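Local coordinates for putative rhamnosidase (Streptomyces avermitilis, PDB 3W5M), which hydrolyses terminal alpha-L-rhamnose residues from plant flavonoid glycosides and from gum arabic, and carries a calcium-dependent rhamnose-binding module, at residues Leu503-Val508 / Gly889-Trp894; Thr536-Asn541 / Gly904-Pro909; Asn541-Ala546 / Pro909-Phe914; Val591-Ala596 / Gly619-Phe624. One frame throughout, in Å; residues are numbered along the deposited sequence.

How the contacts relate
All four contacts join the concanavalin-like beta domain to the catalytic (alpha/alpha)6-barrel domain. Contacts 1 and 4 are buried and touch each other through a backbone pairing of Val508 with Met592. Contact 1 is a polar interface of amides and threonines, whereas contact 4 packs a strand end against a helix end, with two waters bridging. Contacts 2 and 3 run on from each other, sharing Asn541, Pro909 and a water: contact 2 lies at the surface and relies on rings and water bridges, while contact 3 reaches inward to direct bonds from an amide and a guanidinium beside the rhamnose site. Phe914 of contact 3 and Thr892 of contact 1 hydrogen-bond, connecting contact 3 to contact 1.

Contact 1. Residues Leu503-Val508 / Gly889-Trp894; sequences LGQNMV and GSTTMW
At the seam between the concanavalin-like beta domain and the catalytic barrel, Gln505 and Asn506 meet two consecutive threonines, Thr891 and Thr892. Gly504, whose positive phi is easy for a residue without a side chain, helps the chain turn a corner here, and its O lies 3.6 Å from Thr891 CG2. The Gln505 chain bends at its second torsion (chi2 66°), which lays the amide alongside Thr891. Gln505 NE2 donates to Thr891 O at 2.9 Å, an almost straight bond (169°), and its other N-H reaches Asn506 O at 3.1 Å. Both acceptors lie in the plane of the amide, yet each carbonyl is approached from above its own plane. A glutamine suits this place because one nitrogen can serve a carbonyl on either domain. Strand 506-508 belongs to the beta domain; the threonines sit in the barrel loop that follows helix 883-887, and Trp618 of helix 607-622 packs on Gln505. An alanine in place of Gln505 would probably leave the Thr891 and Asn506 carbonyls without the donor they share and open a gap beside Thr891 CB. Thr891 OG1 accepts a bond from the backbone N of Asn506 at 3.0 Å. Thr892 OG1, held chiefly by Phe914 O, receives a longer bond from Asn506 ND2 (3.3 Å), while ND2 also donates to Glu529. Thr892 CG2 rests 3.5 Å from Asn506 O.

Contact 2. Residues Thr536-Asn541 / Gly904-Pro909; sequences TIYTAN and GGFQTP
The Tyr538 ring is sandwiched: Phe906 CD2 lies 3.5 Å above the centre of one face, and the backbone N of Ala540 lies over the centre of the other. Tyr538 in turn covers one face of Phe906, displaced toward the rim of that ring. The two planes are inclined at 31°, with ring centroids 4.2 Å apart, an oblique pairing in which the two side chains run antiparallel past one another. Tyr538 stands on the small antiparallel hairpin of strands 530-531 and 537-538 in the concanavalin-like domain, while Phe906 comes from a long loop of the barrel domain. Val530 of the hairpin touches both side chains. With CG anti to the backbone N (chi1 175°), Tyr538 extends across to the barrel loop, carrying its hydroxyl past Phe906 to the proline ring, where OH lies 3.6 Å from Pro909 CB. A tyrosine suits the spot because its ring packs on apolar groups while its oxygen meets solvent: one water bridges Tyr538 OH and Gln907 O. Farther along, Ala540 is small enough for its CB to come within 3.8 Å of Pro909 CB, and the rigid proline also lies against the Ala540 carbonyl. No direct hydrogen bond crosses this surface contact. A second water joins the backbones, donating to Asn541 O at 2.7 Å and to Pro909 O at 2.9 Å.

Contact 3. Residues Asn541-Ala546 / Pro909-Phe914; sequences NLRSAA and PEMNSF
Asn541 begins the contact, its ND2 donating to Asn912 O at 2.9 Å. The bond is bent (143°) and tilted out of both the amide and the carbonyl planes; the same nitrogen also donates to Glu529. With CG between the backbone N and carbonyl carbon, chi1 (71°) brings the amide round to Asn912 O. The backbone itself sets Asn541 CB 3.3 Å from Asn912 O. ND2 also meets the edge of the Phe914 ring, 3.7 Å from CD1, with amide and ring planes 75° apart. The water bridging Asn541 O and Pro909 O also accepts from Asn912 N at 2.9 Å. Leu542 opens a type II' beta turn, closed by Ala545 N on Leu542 O, and the positive phi of Arg543 belongs to that turn. The loop comes from the concanavalin-like domain and here backs the rhamnose site of the barrel as a second shell: Arg543 NE forms a salt bridge with Asp635, which binds rhamnose, and Ser544 OG bonds to the same carboxylate. Arg543 reaches the other way with NH1, which donates to Glu910 O at 3.0 Å with the oxygen almost in the guanidinium plane. Its chain lies along the barrel loop, CG 3.5 Å from Pro909 O. A leucine in place of Arg543 would probably leave Asp635 without its charged mate and Glu910 O without this N-H, setting the loop free to shift.

Contact 4. Residues Val591-Ala596 / Gly619-Phe624; sequences VMHTSA and GQRGNF
His593 and Thr594 make the close part of this contact, pressed against the end of helix 607-622. The backbone N of Thr594 donates to Phe624 O at 2.9 Å, while Thr594 CG2 meets the edge of the Phe624 ring. His593 CB lies only 3.2 Å from Arg621 O, and Arg621 CB sits over the imidazole face, 4.0 Å from its centroid, in a CH-pi contact. A histidine fits because its flat face takes the arginine's aliphatic chain while its nitrogens stay at the edge: ND1 donates to Thr594 O at 2.9 Å, fixing the ring's rotation. Strand 587-594, from the concanavalin-like beta-sandwich, runs out here, and the chain continues into the barrel domain, whose helix 607-622 it meets. On the looser side the link runs through two waters. One bridges Met592 O and, weakly, Arg621 O; the other links His593 NE2 with Arg621 NH1, 2.8 Å from the latter. The guanidinium plane stands almost perpendicular to the imidazole (87°), and the arginine's polar end has partners within its own helix, bonding to Thr617 and making a cation-pi contact with Trp618. Beside these waters, Val591 CG1 approaches Arg621 CD only to 4.4 Å.

Contact 1. Residues Leu503-Val508 / Gly889-Trp894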
loop_
_atom_site.group_PDB
_atom_site.type_symbol
_atom_site.label_atom_id
_atom_site.label_comp_id
_atom_site.label_asym_id
_atom_site.label_seq_id
_atom_site.Cartn_x
_atom_site.Cartn_y
_atom_site.Cartn_z
ATOM N N LEU A 503 -11.117 -3.253 18.039
ATOM C CA LEU A 503 -11.042 -1.869 17.614
ATOM C C LEU A 503 -12.304 -1.459 16.821
ATOM O O LEU A 503 -12.496 -0.282 16.534
ATOM C CB LEU A 503 -9.763 -1.637 16.777
ATOM C CG LEU A 503 -8.391 -1.794 17.443
ATOM C CD1 LEU A 503 -7.321 -1.135 16.599
ATOM C CD2 LEU A 503 -8.362 -1.198 18.839
ATOM N N GLY A 504 -13.125 -2.444 16.467
ATOM C CA GLY A 504 -14.457 -2.198 15.891
ATOM C C GLY A 504 -14.411 -1.950 14.400
ATOM O O GLY A 504 -15.464 -1.821 13.743
ATOM N N GLN A 505 -13.196 -1.883 13.860
ATOM C CA GLN A 505 -13.017 -1.590 12.421
ATOM C C GLN A 505 -11.773 -2.326 11.956
ATOM O O GLN A 505 -10.765 -2.283 12.647
ATOM C CB GLN A 505 -12.856 -0.068 12.197
ATOM C CG GLN A 505 -12.384 0.320 10.772
ATOM C CD GLN A 505 -13.399 -0.003 9.662
ATOM O OE1 GLN A 505 -14.552 0.431 9.723
ATOM N NE2 GLN A 505 -12.976 -0.780 8.660
ATOM N N ASN A 506 -11.828 -2.988 10.799
ATOM C CA ASN A 506 -10.657 -3.643 10.243
ATOM C C ASN A 506 -9.789 -2.533 9.628
ATOM O O ASN A 506 -10.147 -1.978 8.588
ATOM C CB ASN A 506 -11.075 -4.666 9.166
ATOM C CG ASN A 506 -9.948 -5.614 8.741
ATOM O OD1 ASN A 506 -8.887 -5.714 9.375
ATOM N ND2 ASN A 506 -10.181 -6.320 7.620
ATOM N N MET A 507 -8.646 -2.240 10.270
ATOM C CA MET A 507 -7.831 -1.077 9.953
ATOM C C MET A 507 -6.416 -1.513 9.554
ATOM O O MET A 507 -6.042 -2.713 9.632
ATOM C CB MET A 507 -7.753 -0.133 11.174
ATOM C CG MET A 507 -7.140 -0.810 12.390
ATOM S SD MET A 507 -6.281 0.371 13.478
ATOM C CE MET A 507 -4.700 0.524 12.613
ATOM N N VAL A 508 -5.620 -0.550 9.088
ATOM C CA VAL A 508 -4.249 -0.849 8.687
ATOM C C VAL A 508 -3.329 0.155 9.331
ATOM O O VAL A 508 -3.573 1.371 9.242
ATOM C CB VAL A 508 -4.069 -0.816 7.151
ATOM C CG1 VAL A 508 -2.631 -1.152 6.756
ATOM C CG2 VAL A 508 -5.027 -1.789 6.493
ATOM N N GLY A 889 -21.050 -8.569 9.936
ATOM C CA GLY A 889 -20.215 -7.611 10.654
ATOM C C GLY A 889 -18.999 -7.091 9.885
ATOM O O GLY A 889 -18.104 -6.497 10.494
ATOM N N SER A 890 -18.962 -7.293 8.558
ATOM C CA SER A 890 -17.840 -6.750 7.736
ATOM C C SER A 890 -17.705 -5.247 7.914
ATOM O O SER A 890 -18.700 -4.536 8.046
ATOM C CB SER A 890 -17.979 -7.114 6.248
ATOM O OG SER A 890 -19.009 -6.358 5.632
ATOM N N THR A 891 -16.462 -4.762 7.951
ATOM C CA THR A 891 -16.211 -3.329 7.980
ATOM C C THR A 891 -15.280 -2.927 6.817
ATOM O O THR A 891 -14.847 -1.786 6.744
ATOM C CB THR A 891 -15.591 -2.886 9.323
ATOM O OG1 THR A 891 -14.465 -3.722 9.588
ATOM C CG2 THR A 891 -16.629 -3.016 10.508
ATOM N N THR A 892 -14.940 -3.892 5.969
ATOM C CA THR A 892 -14.140 -3.697 4.764
ATOM C C THR A 892 -14.723 -4.648 3.738
ATOM O O THR A 892 -15.681 -5.362 4.052
ATOM C CB THR A 892 -12.653 -4.037 4.961
ATOM O OG1 THR A 892 -12.508 -5.347 5.549
ATOM C CG2 THR A 892 -11.957 -2.997 5.825
ATOM N N MET A 893 -14.175 -4.653 2.521
ATOM C CA MET A 893 -14.623 -5.588 1.491
ATOM C C MET A 893 -13.757 -6.817 1.559
ATOM O O MET A 893 -12.524 -6.724 1.708
ATOM C CB MET A 893 -14.564 -4.986 0.076
ATOM C CG MET A 893 -15.166 -3.593 -0.016
ATOM S SD MET A 893 -16.822 -3.413 0.636
ATOM C CE MET A 893 -17.628 -4.362 -0.662
ATOM N N TRP A 894 -14.383 -7.986 1.441
ATOM C CA TRP A 894 -13.618 -9.244 1.470
ATOM C C TRP A 894 -13.095 -9.681 0.112
ATOM O O TRP A 894 -13.688 -9.336 -0.932
ATOM C CB TRP A 894 -14.488 -10.383 2.030
ATOM C CG TRP A 894 -15.067 -10.153 3.369
ATOM C CD1 TRP A 894 -14.668 -9.249 4.322
ATOM C CD2 TRP A 894 -16.136 -10.909 3.949
ATOM N NE1 TRP A 894 -15.456 -9.389 5.455
ATOM C CE2 TRP A 894 -16.353 -10.407 5.249
ATOM C CE3 TRP A 894 -16.936 -11.965 3.484
ATOM C CZ2 TRP A 894 -17.365 -10.915 6.095
ATOM C CZ3 TRP A 894 -17.933 -12.484 4.331
ATOM C CH2 TRP A 894 -18.124 -11.961 5.620
#

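Contact 2. Residues Thr536-Asn541 / Gly904-Pro909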
loop_
_atom_site.group_PDB
_atom_site.type_symbol
_atom_site.label_atom_id
_atom_site.label_comp_id
_atom_site.label_asym_id
_atom_site.label_seq_id
_atom_site.Cartn_x
_atom_site.Cartn_y
_atom_site.Cartn_z
ATOM N N THR A 536 -11.407 -16.289 20.307
ATOM C CA THR A 536 -9.940 -16.180 20.122
ATOM C C THR A 536 -9.661 -15.667 18.699
ATOM O O THR A 536 -10.503 -15.850 17.804
ATOM C CB THR A 536 -9.202 -17.525 20.300
ATOM O OG1 THR A 536 -9.701 -18.476 19.365
ATOM C CG2 THR A 536 -9.342 -18.075 21.737
ATOM N N ILE A 537 -8.490 -15.054 18.492
ATOM C CA ILE A 537 -8.135 -14.554 17.155
ATOM C C ILE A 537 -7.823 -15.656 16.152
ATOM O O ILE A 537 -7.279 -16.720 16.497
ATOM C CB ILE A 537 -6.994 -13.509 17.174
ATOM C CG1 ILE A 537 -5.675 -14.130 17.674
ATOM C CG2 ILE A 537 -7.426 -12.294 17.983
ATOM C CD1 ILE A 537 -4.422 -13.333 17.310
ATOM N N TYR A 538 -8.238 -15.417 14.909
ATOM C CA TYR A 538 -7.981 -16.320 13.813
ATOM C C TYR A 538 -6.917 -15.683 12.941
ATOM O O TYR A 538 -7.111 -14.556 12.473
ATOM C CB TYR A 538 -9.263 -16.510 12.981
ATOM C CG TYR A 538 -9.070 -17.345 11.727
ATOM C CD1 TYR A 538 -8.999 -18.736 11.789
ATOM C CD2 TYR A 538 -8.964 -16.746 10.473
ATOM C CE1 TYR A 538 -8.827 -19.511 10.639
ATOM C CE2 TYR A 538 -8.806 -17.511 9.319
ATOM C CZ TYR A 538 -8.739 -18.894 9.404
ATOM O OH TYR A 538 -8.593 -19.655 8.250
ATOM N N THR A 539 -5.821 -16.404 12.709
ATOM C CA THR A 539 -4.681 -15.850 11.962
ATOM C C THR A 539 -4.228 -16.750 10.812
ATOM O O THR A 539 -3.301 -16.405 10.100
ATOM C CB THR A 539 -3.442 -15.587 12.866
ATOM O OG1 THR A 539 -3.108 -16.780 13.573
ATOM C CG2 THR A 539 -3.680 -14.462 13.850
ATOM N N ALA A 540 -4.875 -17.900 10.613
ATOM C CA ALA A 540 -4.445 -18.832 9.564
ATOM C C ALA A 540 -4.386 -18.205 8.155
ATOM O O ALA A 540 -3.531 -18.570 7.326
ATOM C CB ALA A 540 -5.328 -20.070 9.561
ATOM N N ASN A 541 -5.270 -17.249 7.896
ATOM C CA ASN A 541 -5.332 -16.603 6.561
ATOM C C ASN A 541 -4.153 -15.647 6.302
ATOM O O ASN A 541 -3.942 -15.184 5.172
ATOM C CB ASN A 541 -6.683 -15.902 6.359
ATOM C CG ASN A 541 -6.837 -14.650 7.207
ATOM O OD1 ASN A 541 -6.623 -14.659 8.430
ATOM N ND2 ASN A 541 -7.205 -13.554 6.555
ATOM N N GLY A 904 -20.921 -20.810 8.335
ATOM C CA GLY A 904 -20.207 -20.158 9.429
ATOM C C GLY A 904 -18.694 -20.333 9.402
ATOM O O GLY A 904 -17.980 -19.566 10.049
ATOM N N GLY A 905 -18.197 -21.328 8.667
ATOM C CA GLY A 905 -16.756 -21.557 8.575
ATOM C C GLY A 905 -16.048 -20.538 7.682
ATOM O O GLY A 905 -16.693 -19.766 6.969
ATOM N N PHE A 906 -14.721 -20.546 7.720
ATOM C CA PHE A 906 -13.918 -19.693 6.845
ATOM C C PHE A 906 -13.596 -20.411 5.554
ATOM O O PHE A 906 -13.501 -21.639 5.517
ATOM C CB PHE A 906 -12.617 -19.291 7.551
ATOM C CG PHE A 906 -12.826 -18.461 8.771
ATOM C CD1 PHE A 906 -13.506 -17.247 8.696
ATOM C CD2 PHE A 906 -12.298 -18.864 10.008
ATOM C CE1 PHE A 906 -13.688 -16.461 9.826
ATOM C CE2 PHE A 906 -12.494 -18.085 11.132
ATOM C CZ PHE A 906 -13.176 -16.883 11.047
ATOM N N GLN A 907 -13.432 -19.642 4.487
ATOM C CA GLN A 907 -12.882 -20.173 3.265
ATOM C C GLN A 907 -11.435 -20.593 3.519
ATOM O O GLN A 907 -10.903 -20.397 4.639
ATOM C CB GLN A 907 -12.974 -19.135 2.135
ATOM C CG GLN A 907 -14.097 -19.409 1.140
ATOM C CD GLN A 907 -13.796 -20.547 0.194
ATOM O OE1 GLN A 907 -12.735 -21.180 0.258
ATOM N NE2 GLN A 907 -14.733 -20.808 -0.716
ATOM N N THR A 908 -10.790 -21.158 2.508
ATOM C CA THR A 908 -9.463 -21.719 2.714
ATOM C C THR A 908 -8.405 -20.659 3.039
ATOM O O THR A 908 -8.228 -19.709 2.265
ATOM C CB THR A 908 -8.960 -22.562 1.535
ATOM O OG1 THR A 908 -7.596 -22.915 1.779
ATOM C CG2 THR A 908 -9.016 -21.792 0.209
ATOM N N PRO A 909 -7.665 -20.860 4.154
ATOM C CA PRO A 909 -6.561 -19.960 4.542
ATOM C C PRO A 909 -5.425 -19.922 3.524
ATOM O O PRO A 909 -4.508 -19.111 3.653
ATOM C CB PRO A 909 -6.065 -20.561 5.870
ATOM C CG PRO A 909 -6.469 -22.009 5.815
ATOM C CD PRO A 909 -7.810 -21.986 5.105
HETATM O O HOH W 1 -9.308 -18.405 5.822
HETATM O O HOH W 2 -4.876 -16.365 2.943
#

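Contact 3. Residues Asn541-Ala546 / Pro909-Phe914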
loop_
_atom_site.group_PDB
_atom_site.type_symbol
_atom_site.label_atom_id
_atom_site.label_comp_id
_atom_site.label_asym_id
_atom_site.label_seq_id
_atom_site.Cartn_x
_atom_site.Cartn_y
_atom_site.Cartn_z
ATOM N N ASN A 541 -5.270 -17.249 7.896
ATOM C CA ASN A 541 -5.332 -16.603 6.561
ATOM C C ASN A 541 -4.153 -15.647 6.302
ATOM O O ASN A 541 -3.942 -15.184 5.172
ATOM C CB ASN A 541 -6.683 -15.902 6.359
ATOM C CG ASN A 541 -6.837 -14.650 7.207
ATOM O OD1 ASN A 541 -6.623 -14.659 8.430
ATOM N ND2 ASN A 541 -7.205 -13.554 6.555
ATOM N N LEU A 542 -3.397 -15.342 7.371
ATOM C CA LEU A 542 -2.224 -14.496 7.251
ATOM C C LEU A 542 -1.030 -15.264 6.670
ATOM O O LEU A 542 -0.035 -14.651 6.250
ATOM C CB LEU A 542 -1.866 -13.847 8.606
ATOM C CG LEU A 542 -2.954 -13.073 9.368
ATOM C CD1 LEU A 542 -2.324 -12.502 10.633
ATOM C CD2 LEU A 542 -3.613 -11.949 8.554
ATOM N N ARG A 543 -1.135 -16.602 6.631
ATOM C CA ARG A 543 -0.132 -17.471 6.097
ATOM C C ARG A 543 1.204 -17.230 6.818
ATOM O O ARG A 543 1.247 -17.272 8.043
ATOM C CB ARG A 543 -0.058 -17.343 4.553
ATOM C CG ARG A 543 -1.448 -17.481 3.928
ATOM C CD ARG A 543 -1.389 -17.649 2.406
ATOM N NE ARG A 543 -0.637 -16.582 1.766
ATOM C CZ ARG A 543 -0.863 -16.098 0.543
ATOM N NH1 ARG A 543 -1.863 -16.573 -0.218
ATOM N NH2 ARG A 543 -0.079 -15.119 0.083
ATOM N N SER A 544 2.272 -16.929 6.093
ATOM C CA SER A 544 3.576 -16.760 6.742
ATOM C C SER A 544 3.806 -15.441 7.488
ATOM O O SER A 544 4.784 -15.330 8.224
ATOM C CB SER A 544 4.708 -17.011 5.733
ATOM O OG SER A 544 4.973 -15.847 4.975
ATOM N N ALA A 545 2.925 -14.451 7.327
ATOM C CA ALA A 545 3.080 -13.173 8.045
ATOM C C ALA A 545 2.720 -13.315 9.542
ATOM O O ALA A 545 1.549 -13.454 9.889
ATOM C CB ALA A 545 2.243 -12.075 7.376
ATOM N N ALA A 546 3.711 -13.270 10.436
ATOM C CA ALA A 546 3.412 -13.385 11.861
ATOM C C ALA A 546 2.554 -12.223 12.387
ATOM O O ALA A 546 1.686 -12.425 13.248
ATOM C CB ALA A 546 4.688 -13.537 12.680
ATOM N N PRO A 909 -7.665 -20.860 4.154
ATOM C CA PRO A 909 -6.561 -19.960 4.542
ATOM C C PRO A 909 -5.425 -19.922 3.524
ATOM O O PRO A 909 -4.508 -19.111 3.653
ATOM C CB PRO A 909 -6.065 -20.561 5.870
ATOM C CG PRO A 909 -6.469 -22.009 5.815
ATOM C CD PRO A 909 -7.810 -21.986 5.105
ATOM N N GLU A 910 -5.467 -20.791 2.521
ATOM C CA GLU A 910 -4.474 -20.740 1.466
ATOM C C GLU A 910 -4.603 -19.433 0.695
ATOM O O GLU A 910 -3.620 -18.935 0.160
ATOM C CB GLU A 910 -4.599 -21.928 0.517
ATOM C CG GLU A 910 -3.844 -23.158 1.000
ATOM C CD GLU A 910 -4.326 -24.437 0.341
ATOM O OE1 GLU A 910 -5.255 -24.364 -0.501
ATOM O OE2 GLU A 910 -3.781 -25.520 0.672
ATOM N N MET A 911 -5.817 -18.898 0.634
ATOM C CA MET A 911 -6.039 -17.563 0.052
ATOM C C MET A 911 -7.401 -17.018 0.488
ATOM O O MET A 911 -8.432 -17.333 -0.117
ATOM C CB MET A 911 -5.896 -17.590 -1.482
ATOM C CG MET A 911 -5.694 -16.211 -2.111
ATOM S SD MET A 911 -6.019 -16.258 -3.902
ATOM C CE MET A 911 -7.791 -16.493 -3.886
ATOM N N ASN A 912 -7.408 -16.222 1.563
ATOM C CA ASN A 912 -8.649 -15.683 2.100
ATOM C C ASN A 912 -8.522 -14.401 2.911
ATOM O O ASN A 912 -8.568 -14.420 4.155
ATOM C CB ASN A 912 -9.398 -16.731 2.945
ATOM C CG ASN A 912 -10.822 -16.316 3.225
ATOM O OD1 ASN A 912 -11.464 -15.701 2.376
ATOM N ND2 ASN A 912 -11.327 -16.627 4.423
ATOM N N SER A 913 -8.467 -13.280 2.217
ATOM C CA SER A 913 -8.339 -11.964 2.871
ATOM C C SER A 913 -9.701 -11.312 3.196
ATOM O O SER A 913 -10.692 -11.489 2.463
ATOM C CB SER A 913 -7.459 -11.061 1.987
ATOM O OG SER A 913 -7.909 -9.710 2.001
ATOM N N PHE A 914 -9.760 -10.574 4.305
ATOM C CA PHE A 914 -10.957 -9.817 4.641
ATOM C C PHE A 914 -10.856 -8.328 4.312
ATOM O O PHE A 914 -11.639 -7.521 4.820
ATOM C CB PHE A 914 -11.352 -10.046 6.099
ATOM C CG PHE A 914 -11.702 -11.472 6.382
ATOM C CD1 PHE A 914 -10.707 -12.394 6.690
ATOM C CD2 PHE A 914 -13.013 -11.916 6.241
ATOM C CE1 PHE A 914 -11.030 -13.730 6.918
ATOM C CE2 PHE A 914 -13.348 -13.248 6.465
ATOM C CZ PHE A 914 -12.352 -14.154 6.793
HETATM O O HOH W 2 -4.876 -16.365 2.943
#

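Contact 4. Residues Val591-Ala596 / Gly619-Phe624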
loop_
_atom_site.group_PDB
_atom_site.type_symbol
_atom_site.label_atom_id
_atom_site.label_comp_id
_atom_site.label_asym_id
_atom_site.label_seq_id
_atom_site.Cartn_x
_atom_site.Cartn_y
_atom_site.Cartn_z
ATOM N N VAL A 591 -4.210 4.428 12.480
ATOM C CA VAL A 591 -4.560 4.146 11.072
ATOM C C VAL A 591 -3.598 4.927 10.161
ATOM O O VAL A 591 -3.551 6.158 10.240
ATOM C CB VAL A 591 -6.000 4.600 10.802
ATOM C CG1 VAL A 591 -6.397 4.408 9.332
ATOM C CG2 VAL A 591 -6.969 3.834 11.712
ATOM N N MET A 592 -2.855 4.208 9.310
ATOM C CA MET A 592 -1.849 4.797 8.431
ATOM C C MET A 592 -2.163 4.565 6.974
ATOM O O MET A 592 -2.503 3.455 6.612
ATOM C CB MET A 592 -0.503 4.144 8.691
ATOM C CG MET A 592 0.055 4.512 10.039
ATOM S SD MET A 592 1.566 3.578 10.389
ATOM C CE MET A 592 1.701 3.960 12.149
ATOM N N HIS A 593 -2.015 5.611 6.157
ATOM C CA HIS A 593 -2.162 5.487 4.687
ATOM C C HIS A 593 -1.588 6.712 4.018
ATOM O O HIS A 593 -1.122 7.648 4.687
ATOM C CB HIS A 593 -3.642 5.257 4.255
ATOM C CG HIS A 593 -4.626 6.233 4.823
ATOM N ND1 HIS A 593 -4.775 7.519 4.340
ATOM C CD2 HIS A 593 -5.576 6.079 5.783
ATOM C CE1 HIS A 593 -5.741 8.128 5.012
ATOM N NE2 HIS A 593 -6.249 7.271 5.884
ATOM N N THR A 594 -1.566 6.698 2.685
ATOM C CA THR A 594 -1.160 7.886 1.953
ATOM C C THR A 594 -1.881 9.172 2.412
ATOM O O THR A 594 -3.093 9.169 2.692
ATOM C CB THR A 594 -1.290 7.673 0.431
ATOM O OG1 THR A 594 -0.686 8.789 -0.252
ATOM C CG2 THR A 594 -2.723 7.537 0.007
ATOM N N SER A 595 -1.132 10.276 2.496
ATOM C CA SER A 595 -1.693 11.536 2.975
ATOM C C SER A 595 -2.401 12.191 1.825
ATOM O O SER A 595 -1.834 13.037 1.128
ATOM C CB SER A 595 -0.601 12.444 3.580
ATOM O OG SER A 595 0.599 12.464 2.764
ATOM N N ALA A 596 -3.635 11.751 1.580
ATOM C CA ALA A 596 -4.491 12.358 0.567
ATOM C C ALA A 596 -5.856 12.521 1.198
ATOM O O ALA A 596 -6.246 11.690 2.020
ATOM C CB ALA A 596 -4.566 11.465 -0.681
ATOM N N GLY A 619 -11.716 -0.132 2.902
ATOM C CA GLY A 619 -10.952 -1.034 2.066
ATOM C C GLY A 619 -9.963 -0.263 1.202
ATOM O O GLY A 619 -8.825 -0.705 0.997
ATOM N N GLN A 620 -10.369 0.913 0.720
ATOM C CA GLN A 620 -9.462 1.695 -0.116
ATOM C C GLN A 620 -8.294 2.203 0.740
ATOM O O GLN A 620 -7.122 1.998 0.414
ATOM C CB GLN A 620 -10.170 2.888 -0.733
ATOM C CG GLN A 620 -9.240 3.787 -1.542
ATOM C CD GLN A 620 -9.960 4.980 -2.140
ATOM O OE1 GLN A 620 -9.406 5.719 -2.977
ATOM N NE2 GLN A 620 -11.170 5.209 -1.687
ATOM N N ARG A 621 -8.614 2.846 1.838
ATOM C CA ARG A 621 -7.538 3.472 2.625
ATOM C C ARG A 621 -6.574 2.437 3.196
ATOM O O ARG A 621 -5.361 2.693 3.307
ATOM C CB ARG A 621 -8.101 4.415 3.691
ATOM C CG ARG A 621 -8.528 3.755 4.989
ATOM C CD ARG A 621 -9.158 4.792 5.893
ATOM N NE ARG A 621 -10.573 5.000 5.565
ATOM C CZ ARG A 621 -11.393 5.830 6.214
ATOM N NH1 ARG A 621 -10.948 6.579 7.225
ATOM N NH2 ARG A 621 -12.674 5.920 5.853
ATOM N N GLY A 622 -7.090 1.261 3.531
ATOM C CA GLY A 622 -6.242 0.207 4.082
ATOM C C GLY A 622 -5.202 -0.291 3.092
ATOM O O GLY A 622 -4.132 -0.795 3.463
ATOM N N ASN A 623 -5.526 -0.160 1.810
ATOM C CA ASN A 623 -4.632 -0.654 0.778
ATOM C C ASN A 623 -3.947 0.439 -0.037
ATOM O O ASN A 623 -3.413 0.168 -1.141
ATOM C CB ASN A 623 -5.446 -1.537 -0.166
ATOM C CG ASN A 623 -5.730 -2.889 0.435
ATOM O OD1 ASN A 623 -4.837 -3.724 0.523
ATOM N ND2 ASN A 623 -6.965 -3.100 0.885
ATOM N N PHE A 624 -4.002 1.673 0.451
ATOM C CA PHE A 624 -3.343 2.783 -0.241
ATOM C C PHE A 624 -2.171 3.223 0.654
ATOM O O PHE A 624 -2.153 4.331 1.165
ATOM C CB PHE A 624 -4.332 3.920 -0.495
ATOM C CG PHE A 624 -4.994 3.870 -1.856
ATOM C CD1 PHE A 624 -5.320 2.651 -2.452
ATOM C CD2 PHE A 624 -5.317 5.063 -2.532
ATOM C CE1 PHE A 624 -5.941 2.610 -3.705
ATOM C CE2 PHE A 624 -5.929 5.024 -3.772
ATOM C CZ PHE A 624 -6.250 3.801 -4.353
HETATM O O HOH W 3 -5.108 2.593 6.285
HETATM O O HOH W 4 -8.422 7.494 7.904
#